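Local coordinates for glycoprotein (Chandipura virus, PDB 5MDM) that probably attaches the virion to host receptors and, when endosomal acid reshapes its trimer, drives fusion of the viral and endosomal membranes, at residues F41-P46 with W235-D239; N176-F182 with Y222-N226; L12-V17 with A318-I322; I360-W364 with G373-K379. One frame throughout, in Å; residues are numbered along the deposited sequence.

Contact 1. Residues F41-P46 with W235-D239; sequences FLSSTP and WVSLD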
loop_
_atom_site.group_PDB
_atom_site.type_symbol
_atom_site.label_atom_id
_atom_site.label_comp_id
_atom_site.label_asym_id
_atom_site.label_seq_id
_atom_site.Cartn_x
_atom_site.Cartn_y
_atom_site.Cartn_z
ATOM N N PHE A 41 -2.030 31.446 -9.823
ATOM C CA PHE A 41 -2.986 31.245 -10.903
ATOM C C PHE A 41 -3.830 29.995 -10.656
ATOM O O PHE A 41 -3.356 29.024 -10.060
ATOM C CB PHE A 41 -2.277 31.181 -12.260
ATOM C CG PHE A 41 -1.293 30.060 -12.385
ATOM C CD1 PHE A 41 -1.668 28.851 -12.957
ATOM C CD2 PHE A 41 0.015 30.215 -11.942
ATOM C CE1 PHE A 41 -0.756 27.804 -13.078
ATOM C CE2 PHE A 41 0.938 29.169 -12.054
ATOM C CZ PHE A 41 0.550 27.965 -12.626
ATOM N N LEU A 42 -5.088 30.033 -11.093
ATOM C CA LEU A 42 -5.970 28.880 -10.949
ATOM C C LEU A 42 -5.482 27.751 -11.832
ATOM O O LEU A 42 -5.166 27.957 -13.002
ATOM C CB LEU A 42 -7.399 29.235 -11.323
ATOM C CG LEU A 42 -8.430 28.118 -11.225
ATOM C CD1 LEU A 42 -8.499 27.557 -9.819
ATOM C CD2 LEU A 42 -9.775 28.651 -11.627
ATOM N N SER A 43 -5.411 26.554 -11.271
ATOM C CA SER A 43 -4.881 25.430 -12.021
ATOM C C SER A 43 -5.658 24.144 -11.763
ATOM O O SER A 43 -6.687 24.131 -11.086
ATOM C CB SER A 43 -3.392 25.237 -11.714
ATOM O OG SER A 43 -2.853 24.124 -12.404
ATOM N N SER A 44 -5.146 23.061 -12.320
ATOM C CA SER A 44 -5.806 21.781 -12.253
ATOM C C SER A 44 -4.704 20.741 -12.187
ATOM O O SER A 44 -3.666 20.897 -12.829
ATOM C CB SER A 44 -6.663 21.595 -13.505
ATOM O OG SER A 44 -7.270 20.320 -13.540
ATOM N N THR A 45 -4.906 19.692 -11.401
ATOM C CA THR A 45 -3.895 18.644 -11.310
ATOM C C THR A 45 -4.535 17.262 -11.260
ATOM O O THR A 45 -5.558 17.069 -10.602
ATOM C CB THR A 45 -2.924 18.869 -10.115
ATOM O OG1 THR A 45 -1.685 18.205 -10.375
ATOM C CG2 THR A 45 -3.504 18.366 -8.806
ATOM N N PRO A 46 -3.947 16.297 -11.985
ATOM C CA PRO A 46 -4.479 14.932 -12.033
ATOM C C PRO A 46 -4.294 14.209 -10.701
ATOM O O PRO A 46 -3.195 14.184 -10.157
ATOM C CB PRO A 46 -3.643 14.276 -13.128
ATOM C CG PRO A 46 -2.385 15.047 -13.142
ATOM C CD PRO A 46 -2.760 16.453 -12.837
ATOM N N TRP A 235 2.153 17.119 -12.707
ATOM C CA TRP A 235 1.721 18.050 -13.744
ATOM C C TRP A 235 0.603 18.967 -13.250
ATOM O O TRP A 235 -0.339 18.528 -12.592
ATOM C CB TRP A 235 1.259 17.246 -14.965
ATOM C CG TRP A 235 0.802 18.032 -16.147
ATOM C CD1 TRP A 235 1.537 18.351 -17.254
ATOM C CD2 TRP A 235 -0.509 18.561 -16.373
ATOM N NE1 TRP A 235 0.772 19.065 -18.144
ATOM C CE2 TRP A 235 -0.489 19.205 -17.627
ATOM C CE3 TRP A 235 -1.695 18.561 -15.634
ATOM C CZ2 TRP A 235 -1.612 19.841 -18.157
ATOM C CZ3 TRP A 235 -2.807 19.198 -16.163
ATOM C CH2 TRP A 235 -2.756 19.826 -17.413
ATOM N N VAL A 236 0.711 20.250 -13.553
ATOM C CA VAL A 236 -0.407 21.145 -13.282
ATOM C C VAL A 236 -0.766 21.866 -14.566
ATOM O O VAL A 236 0.079 22.038 -15.435
ATOM C CB VAL A 236 -0.112 22.164 -12.154
ATOM C CG1 VAL A 236 0.235 21.439 -10.856
ATOM C CG2 VAL A 236 0.995 23.124 -12.564
ATOM N N SER A 237 -2.023 22.274 -14.693
ATOM C CA SER A 237 -2.481 22.917 -15.912
ATOM C C SER A 237 -2.122 24.397 -15.910
ATOM O O SER A 237 -2.144 25.047 -14.866
ATOM C CB SER A 237 -3.987 22.736 -16.063
ATOM O OG SER A 237 -4.668 23.334 -14.981
ATOM N N LEU A 238 -1.791 24.921 -17.087
ATOM C CA LEU A 238 -1.447 26.329 -17.241
ATOM C C LEU A 238 -1.772 26.783 -18.653
ATOM O O LEU A 238 -1.194 26.268 -19.613
ATOM C CB LEU A 238 0.040 26.524 -16.977
ATOM C CG LEU A 238 0.656 27.880 -17.313
ATOM C CD1 LEU A 238 -0.021 28.976 -16.521
ATOM C CD2 LEU A 238 2.140 27.842 -17.010
ATOM N N ASP A 239 -2.688 27.740 -18.793
ATOM C CA ASP A 239 -3.067 28.208 -20.132
ATOM C C ASP A 239 -2.214 29.370 -20.630
ATOM O O ASP A 239 -1.571 30.076 -19.843
ATOM C CB ASP A 239 -4.548 28.578 -20.211
ATOM C CG ASP A 239 -4.898 29.733 -19.314
ATOM O OD1 ASP A 239 -4.281 29.843 -18.230
ATOM O OD2 ASP A 239 -5.785 30.528 -19.693
#
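Two edge strands of separate antiparallel sheets meet here: Ser43, Ser44 and Thr45 of strand 36-49, the outer member of a four-stranded sheet, face Trp235 to Ser237, the outer strand of a three-stranded one. The strand directions differ by 140°, well short of antiparallel; one backbone bond joins them, and hydroxyl groups supply the other bonds. Ser44 O is the main acceptor, taking Ser237 N at 2.8 Å with the donor in the carbonyl plane, a CA-H...O contact from Val236 CA at 3.3 Å, and a weak bond from Ser237 OG. On one side of it along the strand, Ser43 OG donates to a lone pair of Ser237 O at 2.7 Å; on the other, Thr45 OG1 donates to Trp235 O at 2.6 Å, with the donor tilted out of the carbonyl plane. Ser43 and Thr45 both reach these carbonyls with the hydroxyl anti to the backbone N (chi1 178° and -156°). Ser44 OG instead serves Arg225, and Trp235 NE1 bonds Leu220 O. Apolar groups close both ends of the contact. Pro46 CD touches the edge of the Trp235 indole at CE3, 3.7 Å away. At the other end the Phe41 ring has Ser237 O in plane at its edge, 3.6 Å from CE1, and Leu238 CD1 over one face, 4.0 Å from the ring centroid.

Contact 2. Residues N176-F182 with Y222-N226; sequences NICGQSF and YCGRN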
loop_
_atom_site.group_PDB
_atom_site.type_symbol
_atom_site.label_atom_id
_atom_site.label_comp_id
_atom_site.label_asym_id
_atom_site.label_seq_id
_atom_site.Cartn_x
_atom_site.Cartn_y
_atom_site.Cartn_z
ATOM N N ASN A 176 -12.878 16.233 -23.833
ATOM C CA ASN A 176 -11.591 15.566 -24.005
ATOM C C ASN A 176 -11.613 14.104 -23.576
ATOM O O ASN A 176 -12.179 13.758 -22.541
ATOM C CB ASN A 176 -10.493 16.304 -23.238
ATOM C CG ASN A 176 -10.234 17.692 -23.785
ATOM O OD1 ASN A 176 -9.526 17.858 -24.780
ATOM N ND2 ASN A 176 -10.800 18.701 -23.131
ATOM N N ILE A 177 -10.996 13.247 -24.378
ATOM C CA ILE A 177 -10.787 11.864 -23.983
ATOM C C ILE A 177 -9.682 11.798 -22.930
ATOM O O ILE A 177 -8.522 12.116 -23.202
ATOM C CB ILE A 177 -10.416 10.987 -25.184
ATOM C CG1 ILE A 177 -11.587 10.922 -26.156
ATOM C CG2 ILE A 177 -10.031 9.587 -24.732
ATOM C CD1 ILE A 177 -11.250 10.248 -27.450
ATOM N N CYS A 178 -10.057 11.391 -21.723
ATOM C CA CYS A 178 -9.124 11.360 -20.612
ATOM C C CYS A 178 -9.475 10.220 -19.679
ATOM O O CYS A 178 -10.640 9.991 -19.364
ATOM C CB CYS A 178 -9.173 12.683 -19.850
ATOM S SG CYS A 178 -7.783 12.966 -18.738
ATOM N N GLY A 179 -8.465 9.497 -19.238
ATOM C CA GLY A 179 -8.690 8.447 -18.270
ATOM C C GLY A 179 -8.245 8.886 -16.891
ATOM O O GLY A 179 -7.892 8.064 -16.049
ATOM N N GLN A 180 -8.274 10.192 -16.659
ATOM C CA GLN A 180 -7.708 10.767 -15.450
ATOM C C GLN A 180 -8.650 11.788 -14.818
ATOM O O GLN A 180 -9.250 12.612 -15.514
ATOM C CB GLN A 180 -6.377 11.435 -15.787
ATOM C CG GLN A 180 -5.446 11.577 -14.615
ATOM C CD GLN A 180 -4.738 10.284 -14.292
ATOM O OE1 GLN A 180 -4.807 9.317 -15.059
ATOM N NE2 GLN A 180 -4.048 10.255 -13.155
ATOM N N SER A 181 -8.777 11.732 -13.497
ATOM C CA SER A 181 -9.553 12.725 -12.765
ATOM C C SER A 181 -8.663 13.868 -12.294
ATOM O O SER A 181 -7.484 13.668 -12.007
ATOM C CB SER A 181 -10.249 12.083 -11.571
ATOM O OG SER A 181 -11.091 11.034 -12.001
ATOM N N PHE A 182 -9.229 15.065 -12.217
ATOM C CA PHE A 182 -8.461 16.239 -11.821
ATOM C C PHE A 182 -9.030 16.916 -10.585
ATOM O O PHE A 182 -10.073 16.516 -10.063
ATOM C CB PHE A 182 -8.385 17.236 -12.969
ATOM C CG PHE A 182 -7.503 16.795 -14.087
ATOM C CD1 PHE A 182 -7.931 15.835 -14.987
ATOM C CD2 PHE A 182 -6.238 17.337 -14.240
ATOM C CE1 PHE A 182 -7.118 15.423 -16.025
ATOM C CE2 PHE A 182 -5.417 16.930 -15.273
ATOM C CZ PHE A 182 -5.860 15.970 -16.169
ATOM N N TYR A 222 -1.434 17.744 -21.524
ATOM C CA TYR A 222 -1.966 16.551 -20.886
ATOM C C TYR A 222 -3.487 16.577 -20.854
ATOM O O TYR A 222 -4.090 17.554 -20.409
ATOM C CB TYR A 222 -1.417 16.428 -19.466
ATOM C CG TYR A 222 -1.720 15.108 -18.814
ATOM C CD1 TYR A 222 -1.128 13.940 -19.269
ATOM C CD2 TYR A 222 -2.592 15.028 -17.740
ATOM C CE1 TYR A 222 -1.395 12.726 -18.675
ATOM C CE2 TYR A 222 -2.865 13.814 -17.137
ATOM C CZ TYR A 222 -2.264 12.668 -17.610
ATOM O OH TYR A 222 -2.533 11.459 -17.016
ATOM N N CYS A 223 -4.095 15.495 -21.328
ATOM C CA CYS A 223 -5.545 15.372 -21.343
ATOM C C CYS A 223 -6.214 16.543 -22.053
ATOM O O CYS A 223 -7.228 17.067 -21.590
ATOM C CB CYS A 223 -6.086 15.228 -19.924
ATOM S SG CYS A 223 -5.902 13.574 -19.239
ATOM N N GLY A 224 -5.629 16.957 -23.170
ATOM C CA GLY A 224 -6.227 17.976 -24.005
ATOM C C GLY A 224 -6.055 19.394 -23.505
ATOM O O GLY A 224 -6.745 20.299 -23.970
ATOM N N ARG A 225 -5.147 19.606 -22.560
ATOM C CA ARG A 225 -4.852 20.974 -22.135
ATOM C C ARG A 225 -3.400 21.246 -21.741
ATOM O O ARG A 225 -2.691 20.361 -21.267
ATOM C CB ARG A 225 -5.835 21.475 -21.068
ATOM C CG ARG A 225 -5.955 20.652 -19.798
ATOM C CD ARG A 225 -7.159 21.181 -19.016
ATOM N NE ARG A 225 -7.250 20.723 -17.630
ATOM C CZ ARG A 225 -7.897 19.628 -17.240
ATOM N NH1 ARG A 225 -8.498 18.847 -18.133
ATOM N NH2 ARG A 225 -7.934 19.313 -15.954
ATOM N N ASN A 226 -2.972 22.484 -21.973
ATOM C CA ASN A 226 -1.595 22.884 -21.740
ATOM C C ASN A 226 -1.275 22.900 -20.267
ATOM O O ASN A 226 -2.099 23.298 -19.447
ATOM C CB ASN A 226 -1.333 24.277 -22.303
ATOM C CG ASN A 226 -1.556 24.357 -23.794
ATOM O OD1 ASN A 226 -1.075 23.515 -24.560
ATOM N ND2 ASN A 226 -2.288 25.378 -24.218
#
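The disulfide between Cys178 and Cys223 ties the approach to strand 180-192 to the type I' turn Tyr222-Arg225 of a beta hairpin, formed by strands 218-222 and 225-229. Phe182 lies beside this crosslink and touches disulfide, tyrosine and arginine. Its chi1 of -72° turns CG away from its own carbonyl carbon, and the side chain heads for the turn. CB already comes within 3.7 Å of Arg225 NH2. CG and CD2 lie closest to this nitrogen, which stands above one face toward the ring's rim, with CD1 and CE2 a little farther off. Arg225 CZ makes the cation-pi contact, 4.1 Å from the ring centroid and only 7° off the normal, although the two planes are inclined by 50°. CE1 turns to the sulfurs, with Cys223 SG at 3.9 Å; both SG atoms lie in the ring plane, at the edge. CZ, the tip, ends against the Tyr222 ring edge, 3.7 Å from CD2, and against Cys223 CB at 3.8 Å. Arg225 NH2 is held in addition by Ser44 OG, so the arginine joins the phenylalanine face to the neighbouring strand 36-49. Asp138, a residue experimentally implicated in binding host vimentin, bonds the backbone of both Gly179 and Cys223. At the exposed end Asn176 lies over the turn, its OD1 3.4 Å from Gly224 CA.

Contact 3. Residues L12-V17 with A318-I322; sequences LDWKPV and AYTVI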
loop_
_atom_site.group_PDB
_atom_site.type_symbol
_atom_site.label_atom_id
_atom_site.label_comp_id
_atom_site.label_asym_id
_atom_site.label_seq_id
_atom_site.Cartn_x
_atom_site.Cartn_y
_atom_site.Cartn_z
ATOM N N LEU A 12 28.933 28.645 8.089
ATOM C CA LEU A 12 28.002 29.692 8.483
ATOM C C LEU A 12 28.578 30.523 9.624
ATOM O O LEU A 12 29.414 30.047 10.390
ATOM C CB LEU A 12 26.657 29.090 8.898
ATOM C CG LEU A 12 25.849 28.382 7.810
ATOM C CD1 LEU A 12 24.586 27.778 8.400
ATOM C CD2 LEU A 12 25.514 29.341 6.677
ATOM N N ASP A 13 28.129 31.770 9.728
ATOM C CA ASP A 13 28.523 32.626 10.837
ATOM C C ASP A 13 27.633 32.340 12.046
ATOM O O ASP A 13 26.465 32.740 12.080
ATOM C CB ASP A 13 28.430 34.099 10.438
ATOM C CG ASP A 13 28.976 35.025 11.505
ATOM O OD1 ASP A 13 29.953 34.643 12.184
ATOM O OD2 ASP A 13 28.427 36.136 11.666
ATOM N N TRP A 14 28.190 31.637 13.029
ATOM C CA TRP A 14 27.435 31.233 14.213
ATOM C C TRP A 14 27.468 32.279 15.326
ATOM O O TRP A 14 28.474 32.963 15.529
ATOM C CB TRP A 14 27.940 29.889 14.747
ATOM C CG TRP A 14 27.784 28.751 13.779
ATOM C CD1 TRP A 14 28.719 28.295 12.900
ATOM C CD2 TRP A 14 26.620 27.928 13.592
ATOM N NE1 TRP A 14 28.214 27.239 12.177
ATOM C CE2 TRP A 14 26.929 26.995 12.582
ATOM C CE3 TRP A 14 25.349 27.892 14.179
ATOM C CZ2 TRP A 14 26.014 26.037 12.146
ATOM C CZ3 TRP A 14 24.443 26.942 13.744
ATOM C CH2 TRP A 14 24.781 26.026 12.740
ATOM N N LYS A 15 26.352 32.396 16.037
ATOM C CA LYS A 15 26.241 33.270 17.198
ATOM C C LYS A 15 25.457 32.522 18.268
ATOM O O LYS A 15 24.580 31.720 17.946
ATOM C CB LYS A 15 25.520 34.569 16.831
ATOM C CG LYS A 15 26.249 35.435 15.811
ATOM C CD LYS A 15 25.267 36.202 14.934
ATOM C CE LYS A 15 24.287 37.019 15.766
ATOM N NZ LYS A 15 23.258 37.681 14.915
ATOM N N PRO A 16 25.777 32.766 19.545
ATOM C CA PRO A 16 25.087 32.077 20.641
ATOM C C PRO A 16 23.611 32.458 20.738
ATOM O O PRO A 16 23.267 33.637 20.640
ATOM C CB PRO A 16 25.839 32.560 21.885
ATOM C CG PRO A 16 27.168 32.997 21.378
ATOM C CD PRO A 16 26.900 33.581 20.030
ATOM N N VAL A 17 22.755 31.459 20.921
ATOM C CA VAL A 17 21.330 31.692 21.118
ATOM C C VAL A 17 21.098 32.336 22.479
ATOM O O VAL A 17 21.562 31.826 23.498
ATOM C CB VAL A 17 20.528 30.378 21.042
ATOM C CG1 VAL A 17 19.071 30.624 21.390
ATOM C CG2 VAL A 17 20.651 29.762 19.658
ATOM N N ALA A 318 19.844 27.748 11.252
ATOM C CA ALA A 318 20.349 26.437 11.613
ATOM C C ALA A 318 20.831 26.503 13.054
ATOM O O ALA A 318 21.106 27.587 13.572
ATOM C CB ALA A 318 21.473 26.023 10.685
ATOM N N TYR A 319 20.921 25.348 13.702
ATOM C CA TYR A 319 21.311 25.288 15.106
ATOM C C TYR A 319 22.388 24.232 15.325
ATOM O O TYR A 319 22.414 23.207 14.642
ATOM C CB TYR A 319 20.092 24.988 15.990
ATOM C CG TYR A 319 19.036 26.075 15.975
ATOM C CD1 TYR A 319 19.064 27.103 16.901
ATOM C CD2 TYR A 319 18.019 26.073 15.032
ATOM C CE1 TYR A 319 18.110 28.101 16.890
ATOM C CE2 TYR A 319 17.062 27.070 15.011
ATOM C CZ TYR A 319 17.109 28.081 15.945
ATOM O OH TYR A 319 16.157 29.079 15.939
ATOM N N THR A 320 23.277 24.487 16.278
ATOM C CA THR A 320 24.301 23.512 16.635
ATOM C C THR A 320 24.771 23.740 18.066
ATOM O O THR A 320 24.310 24.663 18.737
ATOM C CB THR A 320 25.507 23.557 15.668
ATOM O OG1 THR A 320 26.342 22.416 15.890
ATOM C CG2 THR A 320 26.321 24.829 15.869
ATOM N N VAL A 321 25.679 22.891 18.536
ATOM C CA VAL A 321 26.220 23.031 19.884
ATOM C C VAL A 321 27.734 23.231 19.854
ATOM O O VAL A 321 28.501 22.274 19.728
ATOM C CB VAL A 321 25.864 21.822 20.777
ATOM C CG1 VAL A 321 26.362 22.045 22.187
ATOM C CG2 VAL A 321 24.364 21.603 20.792
ATOM N N ILE A 322 28.154 24.486 19.968
ATOM C CA ILE A 322 29.572 24.823 19.973
ATOM C C ILE A 322 30.081 24.938 21.405
ATOM O O ILE A 322 29.649 25.817 22.152
ATOM C CB ILE A 322 29.831 26.155 19.244
ATOM C CG1 ILE A 322 29.071 26.195 17.918
ATOM C CG2 ILE A 322 31.318 26.360 19.018
ATOM C CD1 ILE A 322 29.176 27.518 17.204
#
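Trp14 and Thr320 meet nearly at right angles, methyl against indole, where two strands of one antiparallel sheet, 15-16 and 316-322, flank the long strand 325-338 that pairs with both. The chain directions of 12-17 and 318-322 differ by 77°, and the joint is made by side chains. Thr320 CG2 stands over the six-membered ring of Trp14, 3.5 Å from its centroid and 10° off the normal, a CH-pi contact. Leu12 CB lies over the opposite face, which sandwiches the indole between a residue of its own chain segment and one of the far strand. The hydroxyl of Thr320, anti to its backbone N (chi1 -168°), bonds Gly373 O, while the methyl takes the aromatic face. The far end of the indole extends to Ala318, with CH2 3.9 Å from Ala318 CB and CZ3 3.4 Å, obliquely, from Ala318 O. Phe365 meets the indole edge-to-face. At the root of the side chain, Ile322 CD1 packs on Trp14 CB at 3.6 Å. Tyr319 starts off in the other direction from its strand, and its ring edge at CE1 receives Val17 CG2 at 4.1 Å.

Contact 4. Residues I360-W364 with G373-K379; sequences IWTQW and GPNGLLK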
loop_
_atom_site.group_PDB
_atom_site.type_symbol
_atom_site.label_atom_id
_atom_site.label_comp_id
_atom_site.label_asym_id
_atom_site.label_seq_id
_atom_site.Cartn_x
_atom_site.Cartn_y
_atom_site.Cartn_z
ATOM N N ILE A 360 29.062 19.889 1.092
ATOM C CA ILE A 360 27.861 20.583 1.546
ATOM C C ILE A 360 28.045 21.222 2.918
ATOM O O ILE A 360 27.401 22.224 3.231
ATOM C CB ILE A 360 26.639 19.647 1.551
ATOM C CG1 ILE A 360 26.789 18.557 2.613
ATOM C CG2 ILE A 360 26.455 19.021 0.182
ATOM C CD1 ILE A 360 25.645 17.561 2.628
ATOM N N TRP A 361 28.927 20.642 3.727
ATOM C CA TRP A 361 29.284 21.214 5.022
ATOM C C TRP A 361 30.686 20.786 5.451
ATOM O O TRP A 361 31.037 19.608 5.362
ATOM C CB TRP A 361 28.269 20.822 6.098
ATOM C CG TRP A 361 28.499 21.549 7.382
ATOM C CD1 TRP A 361 29.135 21.077 8.493
ATOM C CD2 TRP A 361 28.116 22.895 7.678
ATOM N NE1 TRP A 361 29.163 22.045 9.467
ATOM C CE2 TRP A 361 28.547 23.173 8.990
ATOM C CE3 TRP A 361 27.451 23.894 6.960
ATOM C CZ2 TRP A 361 28.327 24.406 9.602
ATOM C CZ3 TRP A 361 27.235 25.117 7.568
ATOM C CH2 TRP A 361 27.671 25.363 8.875
ATOM N N THR A 362 31.478 21.742 5.929
ATOM C CA THR A 362 32.864 21.466 6.283
ATOM C C THR A 362 33.305 22.148 7.576
ATOM O O THR A 362 34.463 22.036 7.979
ATOM C CB THR A 362 33.811 21.907 5.167
ATOM O OG1 THR A 362 35.160 21.620 5.552
ATOM C CG2 THR A 362 33.674 23.399 4.923
ATOM N N GLN A 363 32.381 22.854 8.220
ATOM C CA GLN A 363 32.680 23.591 9.446
ATOM C C GLN A 363 32.244 22.793 10.676
ATOM O O GLN A 363 31.183 23.039 11.246
ATOM C CB GLN A 363 31.977 24.950 9.413
ATOM C CG GLN A 363 32.255 25.856 10.597
ATOM C CD GLN A 363 31.327 27.052 10.621
ATOM O OE1 GLN A 363 30.431 27.175 9.786
ATOM N NE2 GLN A 363 31.534 27.941 11.583
ATOM N N TRP A 364 33.072 21.836 11.082
ATOM C CA TRP A 364 32.709 20.908 12.152
ATOM C C TRP A 364 33.128 21.390 13.540
ATOM O O TRP A 364 34.226 21.915 13.721
ATOM C CB TRP A 364 33.306 19.531 11.866
ATOM C CG TRP A 364 32.932 19.021 10.520
ATOM C CD1 TRP A 364 33.652 19.137 9.367
ATOM C CD2 TRP A 364 31.729 18.332 10.177
ATOM N NE1 TRP A 364 32.973 18.551 8.326
ATOM C CE2 TRP A 364 31.788 18.050 8.798
ATOM C CE3 TRP A 364 30.606 17.923 10.902
ATOM C CZ2 TRP A 364 30.768 17.379 8.130
ATOM C CZ3 TRP A 364 29.596 17.254 10.240
ATOM C CH2 TRP A 364 29.682 16.989 8.867
ATOM N N GLY A 373 27.681 19.190 13.288
ATOM C CA GLY A 373 27.423 20.277 12.362
ATOM C C GLY A 373 26.066 20.907 12.593
ATOM O O GLY A 373 25.556 20.898 13.713
ATOM N N PRO A 374 25.465 21.457 11.528
ATOM C CA PRO A 374 24.169 22.128 11.650
ATOM C C PRO A 374 23.040 21.129 11.865
ATOM O O PRO A 374 23.003 20.095 11.198
ATOM C CB PRO A 374 24.014 22.828 10.298
ATOM C CG PRO A 374 24.799 21.991 9.355
ATOM C CD PRO A 374 25.953 21.438 10.139
ATOM N N ASN A 375 22.147 21.436 12.803
ATOM C CA ASN A 375 20.959 20.628 13.054
ATOM C C ASN A 375 21.259 19.166 13.365
ATOM O O ASN A 375 20.573 18.264 12.872
ATOM C CB ASN A 375 20.003 20.716 11.868
ATOM C CG ASN A 375 19.788 22.139 11.400
ATOM O OD1 ASN A 375 19.827 23.082 12.193
ATOM N ND2 ASN A 375 19.561 22.304 10.099
ATOM N N GLY A 376 22.292 18.940 14.172
ATOM C CA GLY A 376 22.635 17.603 14.625
ATOM C C GLY A 376 23.208 16.695 13.552
ATOM O O GLY A 376 22.997 15.481 13.571
ATOM N N LEU A 377 23.928 17.280 12.604
ATOM C CA LEU A 377 24.643 16.489 11.617
ATOM C C LEU A 377 25.864 15.907 12.306
ATOM O O LEU A 377 26.668 16.647 12.873
ATOM C CB LEU A 377 25.061 17.359 10.433
ATOM C CG LEU A 377 25.872 16.670 9.334
ATOM C CD1 LEU A 377 25.207 15.374 8.905
ATOM C CD2 LEU A 377 26.050 17.601 8.148
ATOM N N LEU A 378 26.003 14.585 12.276
ATOM C CA LEU A 378 27.111 13.963 12.998
ATOM C C LEU A 378 28.297 13.557 12.130
ATOM O O LEU A 378 28.130 12.954 11.073
ATOM C CB LEU A 378 26.629 12.772 13.828
ATOM C CG LEU A 378 26.180 13.133 15.243
ATOM C CD1 LEU A 378 25.860 11.883 16.038
ATOM C CD2 LEU A 378 27.242 13.969 15.952
ATOM N N LYS A 379 29.496 13.904 12.591
ATOM C CA LYS A 379 30.733 13.418 11.992
ATOM C C LYS A 379 31.298 12.334 12.893
ATOM O O LYS A 379 31.848 12.629 13.953
ATOM C CB LYS A 379 31.749 14.553 11.837
ATOM C CG LYS A 379 33.101 14.113 11.299
ATOM C CD LYS A 379 34.034 15.299 11.125
ATOM C CE LYS A 379 35.376 14.876 10.546
ATOM N NZ LYS A 379 36.361 15.997 10.549
#
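Lys379 NZ is held by two groups: the carboxylate of Glu371, in a salt bridge, and the indole of Trp364, whose five-membered ring centroid lies 4.7 Å away in an off-centre cation-pi contact. The fully extended lysine chain, with CG anti to its backbone N (chi1 176°), runs over the indole, with CD above the five-membered ring, 4.0 Å from its centroid, and CB by the six-membered ring, 3.7 Å from Trp364 CE3. On the opposite face of Trp364, CD1 of Trp361 stands over the ring centre. Leu377 O lies in plane at the edge of Trp364, and Leu377 CD2 packs obliquely at 3.8 Å from CH2. Trp361 is itself clasped on both faces. Pro374 CD sits 3.3 Å from the centroid of its five-membered ring, while Gln363 N lies over the other side; a weak bond of 2.9 Å from Trp361 NE1 to Gln363 O further ties the indole to its own loop. The turn bearing Pro374 and Leu377 is closed by a backbone bond, Gly373 N to Leu377 O. The loop before strand 365-367 is thereby fastened to a region probably involved in trimerization through the two indole faces; that of Trp364 probably helps to stabilise the lysine charge, which Glu371 balances.

The contacts form two pairs at separate places along the elongated chain. Contacts 1 and 2, centres 11 Å apart, share two sheets: strands 36-49 and 180-192 are neighbours in one, 225-229 and 235-237 in the other, where Leu238 N probably bonds Asn226 O. Contacts 3 and 4 are also 11 Å apart and touch through Tyr319 O with Asn375 N and Leu12 N with Gln363 OE1. Centres of different pairs lie 39 to 50 Å apart. Along the chain, contact 3 spans contact 1, which spans contact 2, and contact 4 follows all three. An N-terminal segment is thus brought beside segments from 318 to 379 in one region, while segments between 41 and 239 meet in the other, near Asp138.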